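Local coordinates for protein CHIR AB1 (Gallus gallus, PDB 2VSD) that is a chicken leukocyte receptor that probably binds the Fc region of avian antibody through this extracellular immunoglobulin domain, at residues T42-K47 and L65-T70; K47-D50 and A55-F58. All coordinates share one frame; numbering follows the deposited sequence.

Contact 1 of 2, residues T42-K47 and L65-T70; sequences TLRFDK and LEDAGT. Unlike the reference sequence in segment 42-47: D46 (reference Asn). With NAG (2-acetamido-2-deoxy-beta-D-glucopyranose), chain B; NAG (2-acetamido-2-deoxy-beta-D-glucopyranose), chain C.
R44 and D67 form the whole direct contact between T42-K47 and L65-T70, a salt bridge in which one carboxylate oxygen is shared by two guanidinium nitrogens. NH1 of R44 lies 2.8 Å from OD1 of D67, and NH2 of R44 lies 2.9 Å from the same OD1. Because the single oxygen sits between both donors at the guanidinium edge, neither bond is straight: the N-H...O angle is 127° at NH1 and similarly bent at NH2, and each counts as weak. The two flat groups are nevertheless nearly coplanar, 10° apart. R44 reaches this far because its chain is fully drawn out, with CG anti to the backbone N (chi1 -169°) and the extension kept up as far as NE. A water lying in the guanidinium plane closes the arrangement, accepting from NH2 of R44 at 3.2 Å and donating to OD2 of D67 at 2.6 Å.

The pair, R44 near the beginning of strand 42-49 and within it, D67 in the 3-10 turn ahead of strand 69-78, recalls the arginine-aspartate bridge of variable-type immunoglobulin domains, though here the arginine comes from the edge strand 42-49. The aspartate opens an Asp-x-Gly-x-Tyr-x-Cys sequence, D67, G69 and Y71 leading to C73, the disulfide partner of C26. OD2 of D67 is held as well by the backbone N-H groups of T63 and N64. R44 lays its CG over the centre of the F45 ring, 3.8 Å above the plane; it also makes a cation-pi contact with F60, and shares with F45 a classic bulge opposite L37. The same turn also meets the glycan: N2 of the first N-acetylglucosamine donates to the carbonyl O of E66 at 2.8 Å.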
loop_
_atom_site.group_PDB
_atom_site.type_symbol
_atom_site.label_atom_id
_atom_site.label_comp_id
_atom_site.label_asym_id
_atom_site.label_seq_id
_atom_site.Cartn_x
_atom_site.Cartn_y
_atom_site.Cartn_z
ATOM N N THR A 42 -0.107 -6.042 6.710
ATOM C CA THR A 42 -0.236 -4.587 6.564
ATOM C C THR A 42 0.968 -4.095 5.743
ATOM O O THR A 42 2.088 -4.577 5.927
ATOM C CB THR A 42 -0.269 -3.905 7.961
ATOM O OG1 THR A 42 -1.463 -4.301 8.666
ATOM C CG2 THR A 42 -0.212 -2.379 7.858
ATOM N N LEU A 43 0.731 -3.165 4.824
ATOM C CA LEU A 43 1.820 -2.611 3.999
ATOM C C LEU A 43 2.872 -1.925 4.863
ATOM O O LEU A 43 2.513 -1.060 5.722
ATOM C CB LEU A 43 1.237 -1.586 2.989
ATOM C CG LEU A 43 2.270 -0.825 2.160
ATOM C CD1 LEU A 43 2.733 -1.796 1.106
ATOM C CD2 LEU A 43 1.708 0.474 1.482
ATOM N N ARG A 44 4.152 -2.302 4.643
ATOM C CA ARG A 44 5.251 -1.634 5.324
ATOM C C ARG A 44 5.980 -0.613 4.440
ATOM O O ARG A 44 6.063 0.570 4.801
ATOM C CB ARG A 44 6.241 -2.643 5.954
ATOM C CG ARG A 44 7.210 -1.917 6.888
ATOM C CD ARG A 44 8.148 -2.809 7.612
ATOM N NE ARG A 44 9.040 -1.975 8.427
ATOM C CZ ARG A 44 9.981 -2.418 9.255
ATOM N NH1 ARG A 44 10.158 -3.725 9.453
ATOM N NH2 ARG A 44 10.729 -1.531 9.917
ATOM N N PHE A 45 6.490 -1.066 3.292
ATOM C CA PHE A 45 7.249 -0.225 2.356
ATOM C C PHE A 45 6.737 -0.467 0.961
ATOM O O PHE A 45 6.169 -1.531 0.649
ATOM C CB PHE A 45 8.728 -0.632 2.322
ATOM C CG PHE A 45 9.433 -0.511 3.641
ATOM C CD1 PHE A 45 9.509 0.722 4.291
ATOM C CD2 PHE A 45 10.063 -1.613 4.202
ATOM C CE1 PHE A 45 10.210 0.859 5.489
ATOM C CE2 PHE A 45 10.756 -1.495 5.403
ATOM C CZ PHE A 45 10.826 -0.269 6.042
ATOM N N ASP A 46 6.935 0.522 0.101
ATOM C CA ASP A 46 6.807 0.246 -1.326
ATOM C C ASP A 46 7.930 0.961 -2.037
ATOM O O ASP A 46 8.558 1.860 -1.456
ATOM C CB ASP A 46 5.416 0.593 -1.885
ATOM C CG ASP A 46 5.120 2.098 -1.907
ATOM O OD1 ASP A 46 5.995 2.915 -1.605
ATOM O OD2 ASP A 46 3.969 2.434 -2.202
ATOM N N LYS A 47 8.219 0.531 -3.259
ATOM C CA LYS A 47 9.208 1.208 -4.101
ATOM C C LYS A 47 9.045 0.832 -5.574
ATOM O O LYS A 47 8.404 -0.166 -5.919
ATOM C CB LYS A 47 10.623 0.874 -3.637
ATOM C CG LYS A 47 11.005 -0.581 -3.845
ATOM C CD LYS A 47 12.353 -0.891 -3.196
ATOM C CE LYS A 47 13.487 -0.235 -3.927
ATOM N NZ LYS A 47 14.780 -0.370 -3.199
ATOM N N LEU A 65 11.651 -4.982 18.357
ATOM C CA LEU A 65 11.076 -6.316 18.382
ATOM C C LEU A 65 9.903 -6.458 17.410
ATOM O O LEU A 65 9.618 -7.594 16.981
ATOM C CB LEU A 65 10.571 -6.633 19.794
ATOM C CG LEU A 65 11.669 -6.711 20.864
ATOM C CD1 LEU A 65 10.990 -6.947 22.242
ATOM C CD2 LEU A 65 12.718 -7.737 20.576
ATOM N N GLU A 66 9.245 -5.353 17.075
ATOM C CA GLU A 66 8.100 -5.405 16.165
ATOM C C GLU A 66 8.479 -5.621 14.703
ATOM O O GLU A 66 7.603 -5.806 13.855
ATOM C CB GLU A 66 7.158 -4.202 16.361
ATOM C CG GLU A 66 6.581 -4.168 17.812
ATOM C CD GLU A 66 5.641 -2.996 18.029
ATOM O OE1 GLU A 66 5.659 -2.062 17.201
ATOM O OE2 GLU A 66 4.898 -3.007 19.043
ATOM N N ASP A 67 9.785 -5.640 14.425
ATOM C CA ASP A 67 10.279 -5.980 13.090
ATOM C C ASP A 67 10.115 -7.464 12.790
ATOM O O ASP A 67 10.088 -7.852 11.648
ATOM C CB ASP A 67 11.768 -5.590 12.899
ATOM C CG ASP A 67 11.959 -4.100 12.739
ATOM O OD1 ASP A 67 11.159 -3.471 12.014
ATOM O OD2 ASP A 67 12.911 -3.559 13.333
ATOM N N ALA A 68 9.987 -8.278 13.827
ATOM C CA ALA A 68 9.777 -9.710 13.644
ATOM C C ALA A 68 8.424 -9.948 12.970
ATOM O O ALA A 68 7.528 -9.125 13.067
ATOM C CB ALA A 68 9.823 -10.410 15.014
ATOM N N GLY A 69 8.273 -11.056 12.256
ATOM C CA GLY A 69 6.924 -11.402 11.796
ATOM C C GLY A 69 6.890 -11.915 10.380
ATOM O O GLY A 69 7.914 -12.361 9.830
ATOM N N THR A 70 5.706 -11.837 9.781
ATOM C CA THR A 70 5.491 -12.489 8.487
ATOM C C THR A 70 5.572 -11.484 7.351
ATOM O O THR A 70 4.716 -10.588 7.244
ATOM C CB THR A 70 4.145 -13.189 8.443
ATOM O OG1 THR A 70 4.035 -14.027 9.582
ATOM C CG2 THR A 70 4.040 -14.051 7.143
HETATM C C1 NAG B . 4.294 -9.045 13.537
HETATM C C2 NAG B . 4.475 -7.906 14.550
HETATM C C3 NAG B . 5.408 -8.267 15.731
HETATM C C4 NAG B . 5.124 -9.679 16.255
HETATM C C5 NAG B . 4.978 -10.665 15.080
HETATM C C6 NAG B . 4.641 -12.113 15.478
HETATM C C7 NAG B . 4.160 -5.654 13.561
HETATM C C8 NAG B . 2.703 -5.874 13.627
HETATM N N2 NAG B . 4.968 -6.665 13.929
HETATM O O3 NAG B . 5.250 -7.280 16.755
HETATM O O4 NAG B . 6.178 -10.225 17.033
HETATM O O5 NAG B . 3.939 -10.222 14.214
HETATM O O6 NAG B . 3.476 -12.094 16.305
HETATM O O7 NAG B . 4.539 -4.549 13.098
HETATM C C1 NAG C . 6.526 -9.724 18.358
HETATM C C2 NAG C . 7.044 -10.842 19.291
HETATM C C3 NAG C . 6.639 -10.704 20.745
HETATM C C4 NAG C . 6.525 -9.242 21.161
HETATM C C5 NAG C . 5.499 -8.511 20.280
HETATM C C6 NAG C . 5.435 -6.993 20.475
HETATM C C7 NAG C . 7.789 -12.786 18.055
HETATM C C8 NAG C . 7.542 -14.182 17.564
HETATM N N2 NAG C . 6.853 -12.208 18.791
HETATM O O3 NAG C . 7.626 -11.370 21.509
HETATM O O4 NAG C . 6.010 -9.275 22.477
HETATM O O5 NAG C . 5.735 -8.675 18.886
HETATM O O6 NAG C . 6.757 -6.482 20.550
HETATM O O7 NAG C . 8.845 -12.228 17.726
HETATM O O HOH W 1 13.233 -1.403 11.886
#

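Contact 2 of 2, residues K47-D50 and A55-F58; sequences KEKD and AAEF
K47 meets both E57 and F58, its aliphatic stem passing over the ring and its ammonium group ending on the backbone of E57. The first torsion (chi1 67°) sets CG of K47 between the backbone N and the carbonyl carbon, and an extended chi2 lays CD over the ring; the bend at chi3 then turns CE and NZ toward the E57 carbonyl. This CD lies 4.1 Å from the F58 ring centroid and 25° off the normal, a CH-pi contact over one face and offset toward the rim; the stem and the phenylalanine run past each other in opposite directions. Beyond it, NZ of K47 donates to the carbonyl O of E57 at 2.9 Å, approaching nearly along the C=O axis. A water accepts from the E57 backbone N at 2.9 Å and, weakly, from the same NZ.

E48 turns away from the facing strand and packs on L81 of the second subunit. K49 points inward again: its CB is 4.2 Å from CB of A56, and its CG is 3.6 Å from the carbonyl O of A55. Bends at chi3 and chi4 fold the chain back, so that NZ donates to the O of D50 at 2.8 Å. Carbonyls of Q53 and M31 accept from this NZ too, so main-chain oxygens hold the ammonium group of this buried residue.

The two strands run almost antiparallel at 152°, yet their axes stay 7.3 Å apart and no backbone hydrogen bond joins them. They belong to different sheets of the immunoglobulin sandwich: 47-49 pairs with strand 33-39, and 55-58 with strand 21-27.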
loop_
_atom_site.group_PDB
_atom_site.type_symbol
_atom_site.label_atom_id
_atom_site.label_comp_id
_atom_site.label_asym_id
_atom_site.label_seq_id
_atom_site.Cartn_x
_atom_site.Cartn_y
_atom_site.Cartn_z
ATOM N N LYS A 47 8.219 0.531 -3.259
ATOM C CA LYS A 47 9.208 1.208 -4.101
ATOM C C LYS A 47 9.045 0.832 -5.574
ATOM O O LYS A 47 8.404 -0.166 -5.919
ATOM C CB LYS A 47 10.623 0.874 -3.637
ATOM C CG LYS A 47 11.005 -0.581 -3.845
ATOM C CD LYS A 47 12.353 -0.891 -3.196
ATOM C CE LYS A 47 13.487 -0.235 -3.927
ATOM N NZ LYS A 47 14.780 -0.370 -3.199
ATOM N N GLU A 48 9.652 1.637 -6.435
ATOM C CA GLU A 48 9.634 1.399 -7.874
ATOM C C GLU A 48 10.612 0.296 -8.223
ATOM O O GLU A 48 11.687 0.217 -7.637
ATOM C CB GLU A 48 10.084 2.668 -8.617
ATOM C CG GLU A 48 9.371 3.939 -8.218
ATOM C CD GLU A 48 9.954 4.646 -6.982
ATOM O OE1 GLU A 48 10.544 3.979 -6.083
ATOM O OE2 GLU A 48 9.781 5.895 -6.900
ATOM N N LYS A 49 10.254 -0.524 -9.199
ATOM C CA LYS A 49 11.214 -1.442 -9.793
ATOM C C LYS A 49 11.245 -1.203 -11.293
ATOM O O LYS A 49 10.291 -1.560 -12.005
ATOM C CB LYS A 49 10.860 -2.902 -9.500
ATOM C CG LYS A 49 11.912 -3.896 -10.030
ATOM C CD LYS A 49 11.357 -5.287 -10.269
ATOM C CE LYS A 49 10.604 -5.407 -11.581
ATOM N NZ LYS A 49 11.488 -5.257 -12.787
ATOM N N ASP A 50 12.335 -0.580 -11.742
ATOM C CA ASP A 50 12.620 -0.384 -13.167
ATOM C C ASP A 50 12.433 -1.686 -13.954
ATOM O O ASP A 50 12.656 -2.790 -13.433
ATOM C CB ASP A 50 14.032 0.189 -13.347
ATOM C CG ASP A 50 14.200 1.559 -12.692
ATOM O OD1 ASP A 50 13.297 2.418 -12.843
ATOM O OD2 ASP A 50 15.238 1.786 -12.018
ATOM N N ALA A 55 14.359 -7.927 -9.632
ATOM C CA ALA A 55 13.855 -7.865 -8.243
ATOM C C ALA A 55 13.857 -6.440 -7.694
ATOM O O ALA A 55 14.580 -5.572 -8.190
ATOM C CB ALA A 55 14.712 -8.772 -7.335
ATOM N N ALA A 56 13.020 -6.190 -6.688
ATOM C CA ALA A 56 13.136 -4.987 -5.864
ATOM C C ALA A 56 13.665 -5.504 -4.543
ATOM O O ALA A 56 13.231 -6.549 -4.101
ATOM C CB ALA A 56 11.768 -4.348 -5.642
ATOM N N GLU A 57 14.603 -4.788 -3.932
ATOM C CA GLU A 57 15.159 -5.194 -2.646
ATOM C C GLU A 57 14.787 -4.154 -1.615
ATOM O O GLU A 57 14.917 -2.949 -1.877
ATOM C CB GLU A 57 16.686 -5.306 -2.711
ATOM C CG GLU A 57 17.160 -6.561 -3.414
ATOM C CD GLU A 57 18.632 -6.835 -3.192
ATOM O OE1 GLU A 57 19.365 -5.926 -2.748
ATOM O OE2 GLU A 57 19.049 -7.980 -3.456
ATOM N N PHE A 58 14.322 -4.612 -0.455
ATOM C CA PHE A 58 14.035 -3.723 0.648
ATOM C C PHE A 58 15.072 -4.056 1.695
ATOM O O PHE A 58 15.017 -5.134 2.295
ATOM C CB PHE A 58 12.627 -4.001 1.208
ATOM C CG PHE A 58 11.529 -3.829 0.198
ATOM C CD1 PHE A 58 10.862 -2.601 0.081
ATOM C CD2 PHE A 58 11.175 -4.871 -0.662
ATOM C CE1 PHE A 58 9.855 -2.432 -0.856
ATOM C CE2 PHE A 58 10.175 -4.708 -1.613
ATOM C CZ PHE A 58 9.511 -3.490 -1.710
HETATM O O HOH W 2 15.435 -2.498 -5.541
#

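From the N terminus, the chain enters strand 42-49, the source of the first segment in both contacts, which share K47. Contact 2 closes first, bringing 55-58 back against 47-50 after a short connection of four residues. Contact 1 closes later, when 65-70 returns to 42-47, so the loop of contact 2 nests within that of contact 1. Their centres are 15 Å apart, and F45 CB meets F58 CD1 at 3.7 Å between them. Contact 2 joins edge strands of the two sheets, 42-49 and 55-61. Contact 1 ties the first half of strand 42-49 to the turn leading into strand 69-78 of the same sheet.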